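Local coordinates for protein putative prolyl-tRNA synthetase (Leishmania major, PDB 5XIL) that probably joins L-proline to tRNA(Pro) using ATP, here as the part holding its class II catalytic, anticodon-binding and C-terminal zinc-binding domains, at residues E187-V195 with H399-M410; V415-F423 with I494-W505. One frame throughout, in Å; residues are numbered along the deposited sequence. Where two conformers were deposited one is given.

Contact 1: E187-V195 with H399-M410; sequences EQLLAVPVV and HAQMYARAKETM
Ala191 and Pro193 pack on Tyr403, Ala406 and Met410, where the loop leaving helix 168-189 of the class II synthetase core runs along helix 387-412. Ala191 is the first residue past the end of its helix and has positive phi. The chain turns there and comes within 4.4 Å of the neighbouring helix, measured between the CA atoms of Ala191 and Tyr403. Ala191 O accepts a CA-H...O contact from Tyr403 CA at 3.6 Å. This is the tight part. Pro193 lies against the helix, with CD 3.6 Å from Ala406 CB. Its CB meets Met410 CE at 3.7 Å. The Met410 chain leaves its helix with CG anti to the backbone N (chi1 178°) and bends at its last torsion, which lays SD and CE alongside the proline ring.

The Glu187 side is looser and wetter. The Glu187 carboxylate and the Tyr403 ring are turned 84° apart, and their oxygens do not bond directly. Water 1 joins them instead. It donates to Glu187 OE2, accepts from Val194 N and lies in the plane of the Tyr403 ring, 2.7 Å from OH. Arg196 holds Glu187 OE2 in a salt bridge, so the carboxylate has a second, charged partner. The ring of Tyr403 turns its edge to the backbone of Ala191, and Lys407 CB lies over one face.

On the same side, the backbone oxygen of Glu187 meets the edge of the His399 ring. NE2 gives it a weak, strongly bent hydrogen bond, 3.1 Å long with 122° at the hydrogen. At the other ring nitrogen, water 2 lies in the ring plane, 2.8 Å from His399 ND1, and donates to Leu189 O.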
loop_
_atom_site.group_PDB
_atom_site.type_symbol
_atom_site.label_atom_id
_atom_site.label_comp_id
_atom_site.label_asym_id
_atom_site.label_seq_id
_atom_site.Cartn_x
_atom_site.Cartn_y
_atom_site.Cartn_z
ATOM N N GLU A 187 19.206 3.631 -3.649
ATOM C CA GLU A 187 20.306 4.092 -2.790
ATOM C C GLU A 187 19.968 4.080 -1.270
ATOM O O GLU A 187 20.754 3.538 -0.440
ATOM C CB GLU A 187 20.793 5.483 -3.215
ATOM C CG GLU A 187 21.488 5.564 -4.549
ATOM C CD GLU A 187 21.697 6.988 -5.065
ATOM O OE1 GLU A 187 21.002 7.882 -4.641
ATOM O OE2 GLU A 187 22.510 7.211 -5.992
ATOM N N GLN A 188 18.826 4.675 -0.951
ATOM C CA GLN A 188 18.449 4.958 0.432
ATOM C C GLN A 188 17.761 3.785 1.047
ATOM O O GLN A 188 17.970 3.535 2.235
ATOM C CB GLN A 188 17.592 6.197 0.529
ATOM C CG GLN A 188 18.355 7.387 0.057
ATOM C CD GLN A 188 17.543 8.634 0.125
ATOM O OE1 GLN A 188 16.559 8.753 0.895
ATOM N NE2 GLN A 188 17.915 9.578 -0.695
ATOM N N LEU A 189 16.960 3.022 0.287
ATOM C CA LEU A 189 16.353 1.816 0.855
ATOM C C LEU A 189 17.179 0.602 0.670
ATOM O O LEU A 189 17.306 -0.210 1.577
ATOM C CB LEU A 189 14.947 1.538 0.352
ATOM C CG LEU A 189 13.798 2.293 0.922
ATOM C CD1 LEU A 189 12.558 1.637 0.272
ATOM C CD2 LEU A 189 13.663 2.109 2.417
ATOM N N LEU A 190 17.731 0.389 -0.542
ATOM C CA LEU A 190 18.268 -0.898 -0.838
ATOM C C LEU A 190 19.810 -0.961 -0.818
ATOM O O LEU A 190 20.359 -1.989 -1.101
ATOM C CB LEU A 190 17.741 -1.342 -2.226
ATOM C CG LEU A 190 16.241 -1.303 -2.439
ATOM C CD1 LEU A 190 15.899 -1.794 -3.855
ATOM C CD2 LEU A 190 15.472 -2.040 -1.369
ATOM N N ALA A 191 20.440 0.191 -0.586
ATOM C CA ALA A 191 21.890 0.370 -0.507
ATOM C C ALA A 191 22.575 -0.051 -1.826
ATOM O O ALA A 191 23.694 -0.580 -1.860
ATOM C CB ALA A 191 22.473 -0.352 0.719
ATOM N N VAL A 192 21.828 0.150 -2.932
ATOM C CA VAL A 192 22.325 -0.213 -4.270
ATOM C C VAL A 192 22.702 1.068 -5.000
ATOM O O VAL A 192 21.886 1.938 -5.124
ATOM C CB VAL A 192 21.192 -0.931 -5.078
ATOM C CG1 VAL A 192 21.612 -1.080 -6.547
ATOM C CG2 VAL A 192 20.860 -2.284 -4.450
ATOM N N PRO A 193 23.908 1.140 -5.583
ATOM C CA PRO A 193 24.255 2.311 -6.304
ATOM C C PRO A 193 23.712 2.243 -7.741
ATOM O O PRO A 193 23.551 1.163 -8.287
ATOM C CB PRO A 193 25.771 2.275 -6.319
ATOM C CG PRO A 193 26.106 0.816 -6.363
ATOM C CD PRO A 193 25.030 0.200 -5.465
ATOM N N VAL A 194 23.541 3.412 -8.322
ATOM C CA VAL A 194 22.950 3.489 -9.636
ATOM C C VAL A 194 23.729 4.482 -10.475
ATOM O O VAL A 194 24.382 5.413 -9.911
ATOM C CB VAL A 194 21.456 3.900 -9.593
ATOM C CG1 VAL A 194 20.664 2.945 -8.783
ATOM C CG2 VAL A 194 21.253 5.327 -9.109
ATOM N N VAL A 195 23.564 4.372 -11.790
ATOM C CA VAL A 195 23.957 5.438 -12.741
ATOM C C VAL A 195 22.730 6.138 -13.321
ATOM O O VAL A 195 21.983 5.528 -14.059
ATOM C CB VAL A 195 24.872 4.881 -13.895
ATOM C CG1 VAL A 195 25.199 5.974 -14.906
ATOM C CG2 VAL A 195 26.167 4.387 -13.271
ATOM N N HIS A 399 23.896 -0.029 6.860
ATOM C CA HIS A 399 23.435 0.557 5.580
ATOM C C HIS A 399 24.573 1.279 4.849
ATOM O O HIS A 399 24.844 1.019 3.634
ATOM C CB HIS A 399 22.307 1.550 5.758
ATOM C CG HIS A 399 21.826 2.142 4.472
ATOM N ND1 HIS A 399 20.904 1.490 3.661
ATOM C CD2 HIS A 399 22.220 3.239 3.786
ATOM C CE1 HIS A 399 20.713 2.203 2.562
ATOM N NE2 HIS A 399 21.529 3.242 2.588
ATOM N N ALA A 400 25.233 2.174 5.562
ATOM C CA ALA A 400 26.289 2.963 4.990
ATOM C C ALA A 400 27.403 2.111 4.410
ATOM O O ALA A 400 27.922 2.414 3.320
ATOM C CB ALA A 400 26.853 4.009 5.988
ATOM N N GLN A 401 27.814 1.106 5.130
ATOM C CA GLN A 401 28.880 0.267 4.704
ATOM C C GLN A 401 28.519 -0.588 3.480
ATOM O O GLN A 401 29.315 -0.782 2.588
ATOM C CB GLN A 401 29.365 -0.563 5.885
ATOM C CG GLN A 401 29.989 0.305 6.978
ATOM C CD GLN A 401 30.606 -0.479 8.120
ATOM O OE1 GLN A 401 31.318 -1.403 7.909
ATOM N NE2 GLN A 401 30.368 -0.050 9.321
ATOM N N MET A 402 27.305 -1.101 3.479
ATOM C CA MET A 402 26.878 -1.931 2.361
ATOM C C MET A 402 26.841 -1.101 1.092
ATOM O O MET A 402 27.201 -1.621 -0.001
ATOM C CB MET A 402 25.457 -2.500 2.635
ATOM C CG MET A 402 25.446 -3.625 3.641
ATOM S SD MET A 402 23.794 -4.255 3.968
ATOM C CE MET A 402 23.437 -5.018 2.349
ATOM N N TYR A 403 26.330 0.107 1.210
ATOM C CA TYR A 403 26.224 1.037 0.075
ATOM C C TYR A 403 27.631 1.339 -0.422
ATOM O O TYR A 403 27.908 1.264 -1.629
ATOM C CB TYR A 403 25.449 2.270 0.420
ATOM C CG TYR A 403 25.426 3.245 -0.709
ATOM C CD1 TYR A 403 24.612 3.018 -1.829
ATOM C CD2 TYR A 403 26.294 4.321 -0.740
ATOM C CE1 TYR A 403 24.652 3.888 -2.923
ATOM C CE2 TYR A 403 26.395 5.141 -1.853
ATOM C CZ TYR A 403 25.521 4.931 -2.928
ATOM O OH TYR A 403 25.565 5.754 -4.012
ATOM N N ALA A 404 28.521 1.662 0.515
ATOM C CA ALA A 404 29.900 2.014 0.151
ATOM C C ALA A 404 30.636 0.912 -0.555
ATOM O O ALA A 404 31.313 1.171 -1.577
ATOM C CB ALA A 404 30.693 2.550 1.413
ATOM N N ARG A 405 30.493 -0.324 -0.091
ATOM C CA ARG A 405 31.154 -1.446 -0.646
ATOM C C ARG A 405 30.597 -1.692 -2.099
ATOM O O ARG A 405 31.366 -1.935 -3.025
ATOM C CB ARG A 405 30.925 -2.687 0.195
ATOM C CG ARG A 405 31.339 -4.023 -0.401
ATOM C CD ARG A 405 32.838 -4.261 -0.272
ATOM N NE ARG A 405 33.285 -5.486 -0.963
ATOM C CZ ARG A 405 34.530 -5.701 -1.410
ATOM N NH1 ARG A 405 35.469 -4.780 -1.254
ATOM N NH2 ARG A 405 34.837 -6.840 -2.037
ATOM N N ALA A 406 29.294 -1.640 -2.242
ATOM C CA ALA A 406 28.663 -1.800 -3.568
ATOM C C ALA A 406 29.062 -0.693 -4.508
ATOM O O ALA A 406 29.391 -1.003 -5.655
ATOM C CB ALA A 406 27.151 -1.884 -3.430
ATOM N N LYS A 407 29.095 0.554 -4.056
ATOM C CA LYS A 407 29.492 1.684 -4.901
ATOM C C LYS A 407 30.946 1.527 -5.440
ATOM O O LYS A 407 31.239 1.806 -6.646
ATOM C CB LYS A 407 29.310 2.983 -4.150
ATOM C CG LYS A 407 29.442 4.227 -4.986
ATOM C CD LYS A 407 29.404 5.484 -4.134
ATOM C CE LYS A 407 29.864 6.732 -4.914
ATOM N NZ LYS A 407 28.807 7.043 -5.919
ATOM N N GLU A 408 31.833 1.105 -4.556
ATOM C CA GLU A 408 33.258 0.825 -4.885
ATOM C C GLU A 408 33.402 -0.289 -5.933
ATOM O O GLU A 408 34.183 -0.175 -6.888
ATOM C CB GLU A 408 34.050 0.393 -3.614
ATOM C CG GLU A 408 35.480 -0.034 -3.918
ATOM C CD GLU A 408 36.253 -0.582 -2.700
ATOM O OE1 GLU A 408 36.250 -1.818 -2.491
ATOM O OE2 GLU A 408 36.850 0.233 -1.971
ATOM N N THR A 409 32.707 -1.378 -5.743
ATOM C CA THR A 409 32.678 -2.422 -6.672
ATOM C C THR A 409 32.187 -1.883 -8.093
ATOM O O THR A 409 32.814 -2.193 -9.155
ATOM C CB THR A 409 31.808 -3.538 -6.136
ATOM O OG1 THR A 409 32.434 -4.083 -4.943
ATOM C CG2 THR A 409 31.640 -4.582 -7.143
ATOM N N MET A 410 31.108 -1.096 -8.086
ATOM C CA MET A 410 30.561 -0.516 -9.265
ATOM C C MET A 410 31.545 0.325 -9.968
ATOM O O MET A 410 31.735 0.135 -11.201
ATOM C CB MET A 410 29.236 0.221 -8.997
ATOM C CG MET A 410 28.612 0.905 -10.243
ATOM S SD MET A 410 27.185 1.973 -9.901
ATOM C CE MET A 410 27.972 3.377 -9.128
HETATM O O HOH W 1 24.574 5.595 -6.523
HETATM O O HOH W 2 18.983 -0.579 4.008
#

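Contact 2: V415-F423 with I494-W505. With ACT (acetate ion), chain C.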
loop_
_atom_site.group_PDB
_atom_site.type_symbol
_atom_site.label_atom_id
_atom_site.label_comp_id
_atom_site.label_asym_id
_atom_site.label_seq_id
_atom_site.Cartn_x
_atom_site.Cartn_y
_atom_site.Cartn_z
ATOM N N VAL A 415 34.828 0.827 -16.653
ATOM C CA VAL A 415 36.158 1.021 -17.214
ATOM C C VAL A 415 36.132 1.958 -18.411
ATOM O O VAL A 415 35.389 1.726 -19.351
ATOM C CB VAL A 415 36.761 -0.337 -17.605
ATOM C CG1 VAL A 415 38.125 -0.175 -18.217
ATOM C CG2 VAL A 415 36.802 -1.290 -16.370
ATOM N N ARG A 416 36.891 3.053 -18.382
ATOM C CA ARG A 416 36.892 4.005 -19.514
ATOM C C ARG A 416 37.873 3.519 -20.619
ATOM O O ARG A 416 39.086 3.531 -20.401
ATOM C CB ARG A 416 37.163 5.425 -19.008
ATOM C CG ARG A 416 36.325 6.482 -19.715
ATOM C CD ARG A 416 36.114 7.738 -18.870
ATOM N NE ARG A 416 37.195 8.728 -18.865
ATOM C CZ ARG A 416 37.959 8.987 -17.799
ATOM N NH1 ARG A 416 37.773 8.272 -16.674
ATOM N NH2 ARG A 416 38.917 9.933 -17.838
ATOM N N VAL A 417 37.305 3.149 -21.795
ATOM C CA VAL A 417 37.910 2.471 -22.893
ATOM C C VAL A 417 37.973 3.459 -24.064
ATOM O O VAL A 417 36.942 3.990 -24.450
ATOM C CB VAL A 417 37.160 1.228 -23.314
ATOM C CG1 VAL A 417 37.673 0.614 -24.639
ATOM C CG2 VAL A 417 37.220 0.168 -22.232
ATOM N N THR A 418 39.140 3.712 -24.600
ATOM C CA THR A 418 39.239 4.570 -25.800
ATOM C C THR A 418 39.699 3.894 -27.064
ATOM O O THR A 418 39.686 4.538 -28.115
ATOM C CB THR A 418 40.238 5.678 -25.568
ATOM O OG1 THR A 418 41.499 5.090 -25.258
ATOM C CG2 THR A 418 39.832 6.513 -24.406
ATOM N N GLU A 419 40.203 2.672 -26.970
ATOM C CA GLU A 419 40.616 1.893 -28.099
ATOM C C GLU A 419 39.726 0.658 -28.329
ATOM O O GLU A 419 39.554 -0.185 -27.445
ATOM C CB GLU A 419 42.091 1.497 -27.907
ATOM C CG GLU A 419 42.968 2.600 -27.270
ATOM C CD GLU A 419 43.175 3.859 -28.115
ATOM O OE1 GLU A 419 43.515 3.652 -29.302
ATOM O OE2 GLU A 419 43.016 5.030 -27.620
ATOM N N TRP A 420 39.270 0.463 -29.582
ATOM C CA TRP A 420 38.401 -0.610 -29.888
ATOM C C TRP A 420 38.968 -1.959 -29.422
ATOM O O TRP A 420 38.225 -2.814 -29.010
ATOM C CB TRP A 420 37.961 -0.649 -31.373
ATOM C CG TRP A 420 37.176 -1.869 -31.578
ATOM C CD1 TRP A 420 37.591 -3.042 -32.112
ATOM C CD2 TRP A 420 35.840 -2.133 -31.048
ATOM N NE1 TRP A 420 36.611 -3.956 -32.034
ATOM C CE2 TRP A 420 35.523 -3.434 -31.384
ATOM C CE3 TRP A 420 34.887 -1.362 -30.412
ATOM C CZ2 TRP A 420 34.315 -4.036 -31.009
ATOM C CZ3 TRP A 420 33.695 -1.955 -30.049
ATOM C CH2 TRP A 420 33.408 -3.271 -30.388
ATOM N N THR A 421 40.286 -2.157 -29.527
ATOM C CA THR A 421 40.836 -3.457 -29.298
ATOM C C THR A 421 40.723 -3.876 -27.842
ATOM O O THR A 421 40.837 -5.043 -27.550
ATOM C CB THR A 421 42.335 -3.580 -29.703
ATOM O OG1 THR A 421 43.055 -2.412 -29.264
ATOM C CG2 THR A 421 42.501 -3.696 -31.166
ATOM N N GLU A 422 40.534 -2.930 -26.950
ATOM C CA GLU A 422 40.388 -3.242 -25.535
ATOM C C GLU A 422 38.936 -3.418 -25.085
ATOM O O GLU A 422 38.700 -3.768 -23.913
ATOM C CB GLU A 422 41.142 -2.195 -24.675
ATOM C CG GLU A 422 40.651 -0.767 -24.740
ATOM C CD GLU A 422 41.501 0.232 -23.945
ATOM O OE1 GLU A 422 42.416 -0.228 -23.187
ATOM O OE2 GLU A 422 41.263 1.452 -24.040
ATOM N N PHE A 423 37.995 -3.195 -25.999
ATOM C CA PHE A 423 36.541 -3.196 -25.687
ATOM C C PHE A 423 36.052 -4.578 -25.316
ATOM O O PHE A 423 35.607 -4.798 -24.184
ATOM C CB PHE A 423 35.760 -2.687 -26.898
ATOM C CG PHE A 423 34.293 -2.346 -26.620
ATOM C CD1 PHE A 423 33.327 -3.322 -26.651
ATOM C CD2 PHE A 423 33.938 -1.028 -26.335
ATOM C CE1 PHE A 423 31.989 -3.006 -26.387
ATOM C CE2 PHE A 423 32.633 -0.672 -26.065
ATOM C CZ PHE A 423 31.646 -1.668 -26.114
ATOM N N ILE A 494 34.185 5.395 -30.489
ATOM C CA ILE A 494 34.804 4.100 -30.140
ATOM C C ILE A 494 34.748 3.012 -31.181
ATOM O O ILE A 494 35.593 2.090 -31.141
ATOM C CB ILE A 494 34.213 3.550 -28.787
ATOM C CG1 ILE A 494 35.028 2.349 -28.209
ATOM C CG2 ILE A 494 32.739 3.174 -29.025
ATOM C CD1 ILE A 494 36.517 2.643 -28.050
ATOM N N CYS A 495 33.762 3.033 -32.082
ATOM C CA CYS A 495 33.549 1.915 -32.957
ATOM C C CYS A 495 34.749 1.684 -33.872
ATOM O O CYS A 495 35.523 2.583 -34.179
ATOM C CB CYS A 495 32.241 1.925 -33.785
ATOM S SG CYS A 495 31.818 3.481 -34.523
ATOM N N LYS A 496 34.878 0.423 -34.222
ATOM C CA LYS A 496 36.030 -0.083 -34.957
ATOM C C LYS A 496 36.067 0.569 -36.321
ATOM O O LYS A 496 35.103 0.461 -37.078
ATOM C CB LYS A 496 35.911 -1.552 -35.105
ATOM C CG LYS A 496 37.177 -2.180 -35.648
ATOM C CD LYS A 496 36.988 -3.659 -35.842
ATOM C CE LYS A 496 36.178 -3.979 -37.072
ATOM N NZ LYS A 496 35.742 -5.404 -37.045
ATOM N N GLY A 497 37.174 1.223 -36.607
ATOM C CA GLY A 497 37.332 1.991 -37.823
ATOM C C GLY A 497 36.780 3.406 -37.768
ATOM O O GLY A 497 37.004 4.159 -38.701
ATOM N N CYS A 498 36.060 3.794 -36.699
ATOM C CA CYS A 498 35.363 5.091 -36.671
ATOM C C CYS A 498 36.344 6.168 -36.492
ATOM O O CYS A 498 37.442 5.909 -36.029
ATOM C CB CYS A 498 34.233 5.139 -35.611
ATOM S SG CYS A 498 33.090 3.860 -36.096
ATOM N N THR A 499 35.959 7.371 -36.919
ATOM C CA THR A 499 36.849 8.501 -37.093
ATOM C C THR A 499 36.335 9.813 -36.577
ATOM O O THR A 499 37.123 10.712 -36.334
ATOM C CB THR A 499 37.139 8.700 -38.613
ATOM O OG1 THR A 499 37.946 7.608 -39.052
ATOM C CG2 THR A 499 37.888 9.967 -38.889
ATOM N N LYS A 500 35.019 9.978 -36.496
ATOM C CA LYS A 500 34.478 11.243 -36.014
ATOM C C LYS A 500 34.847 11.513 -34.592
ATOM O O LYS A 500 34.906 10.565 -33.786
ATOM C CB LYS A 500 32.943 11.269 -36.127
ATOM C CG LYS A 500 32.519 11.276 -37.568
ATOM C CD LYS A 500 31.016 11.156 -37.737
ATOM C CE LYS A 500 30.658 11.456 -39.185
ATOM N NZ LYS A 500 29.254 11.053 -39.427
ATOM N N PRO A 501 35.086 12.801 -34.263
ATOM C CA PRO A 501 35.232 13.174 -32.870
ATOM C C PRO A 501 33.973 12.789 -32.070
ATOM O O PRO A 501 32.834 12.944 -32.521
ATOM C CB PRO A 501 35.420 14.717 -32.890
ATOM C CG PRO A 501 35.582 15.058 -34.335
ATOM C CD PRO A 501 34.990 13.970 -35.150
ATOM N N ALA A 502 34.207 12.202 -30.898
ATOM C CA ALA A 502 33.132 11.924 -29.962
ATOM C C ALA A 502 32.540 13.226 -29.410
ATOM O O ALA A 502 33.241 14.266 -29.252
ATOM C CB ALA A 502 33.669 11.079 -28.824
ATOM N N THR A 503 31.273 13.159 -29.045
ATOM C CA THR A 503 30.613 14.244 -28.349
ATOM C C THR A 503 30.221 13.955 -26.928
ATOM O O THR A 503 29.868 14.878 -26.199
ATOM C CB THR A 503 29.325 14.653 -29.115
ATOM O OG1 THR A 503 28.435 13.533 -29.212
ATOM C CG2 THR A 503 29.723 15.075 -30.557
ATOM N N THR A 504 30.229 12.687 -26.520
ATOM C CA THR A 504 29.878 12.397 -25.106
ATOM C C THR A 504 30.584 11.092 -24.744
ATOM O O THR A 504 31.061 10.396 -25.631
ATOM C CB THR A 504 28.350 12.270 -25.001
ATOM O OG1 THR A 504 27.938 12.126 -23.638
ATOM C CG2 THR A 504 27.829 11.132 -25.811
ATOM N N TRP A 505 30.580 10.727 -23.455
ATOM C CA TRP A 505 30.890 9.352 -23.054
ATOM C C TRP A 505 29.597 8.632 -22.880
ATOM O O TRP A 505 28.647 9.224 -22.426
ATOM C CB TRP A 505 31.652 9.348 -21.732
ATOM C CG TRP A 505 33.006 9.990 -21.811
ATOM C CD1 TRP A 505 33.301 11.308 -21.680
ATOM C CD2 TRP A 505 34.253 9.325 -21.998
ATOM N NE1 TRP A 505 34.657 11.508 -21.759
ATOM C CE2 TRP A 505 35.270 10.319 -21.959
ATOM C CE3 TRP A 505 34.608 8.012 -22.207
ATOM C CZ2 TRP A 505 36.626 10.019 -22.095
ATOM C CZ3 TRP A 505 35.925 7.704 -22.377
ATOM C CH2 TRP A 505 36.947 8.723 -22.312
HETATM C C ACT C . 32.243 7.686 -36.947
HETATM O O ACT C . 32.204 7.826 -35.702
HETATM O OXT ACT C . 33.373 7.727 -37.590
HETATM C CH3 ACT C . 30.912 7.469 -37.629
#
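The C-terminal zinc-binding domain of prolyl-tRNA synthetase contains this contact, and Cys493, a zinc ligand, precedes Ile494. Ile494 CD1 reaches the backbone of the other segment, 3.6 Å from Thr418 C. Its CG1 lies 4.0 Å from Phe423 CD2. Val417 O is buried here without a polar partner.

Trp420 is covered on both faces. Lys496 CB makes a CH-pi contact, 3.8 Å from the centroid of the five-membered ring, and Phe423 CB lies over the opposite face. The indole reaches Lys496 with CG anti to the backbone N (chi1 175°), and its NE1 bonds to Glu454.

Arg416 crosses one face of Trp505. The model is too tight at Arg416 CG, so the close fit is doubtful. The cation-pi contact is long, with CZ 5.0 Å from the six-membered-ring centroid and the guanidinium 80° to the ring. Glu486 salt-bridges Arg416 and accepts from Trp505 NE1 through O.

The Cys495-Cys498 disulfide closes a type II turn. Beyond it, an acetate ion, probably from the crystallisation liquor, accepts through OXT from Thr499 N at 2.7 Å and from Lys500 N.

Strand 432-437 runs between strands 414-416 and 504-509, while helix 441-455 packs against Trp420, Phe423 and Lys496.

In the fold
Helix 387-412, which carries contact 1, leads into strand 414-416, where contact 2 begins. Their centres are 29 Å apart and their nearest atoms about 6 Å. Contact 1 lies about 10 Å from the centre of the chain, contact 2 about 30 Å out. Each has a metal site nearby, though contact 1 coordinates none. The Met410 side chain is about 10 Å from a bound magnesium ion, and about 6 and 8 Å from those of the magnesium ligands His413 and Glu219. In contact 2, the Cys495 side chain is about 3 Å from that of zinc ligand Cys443. The side chain of Glu419, from a second magnesium site whose ion this chain does not bind here, lies about 4 Å from another magnesium ion.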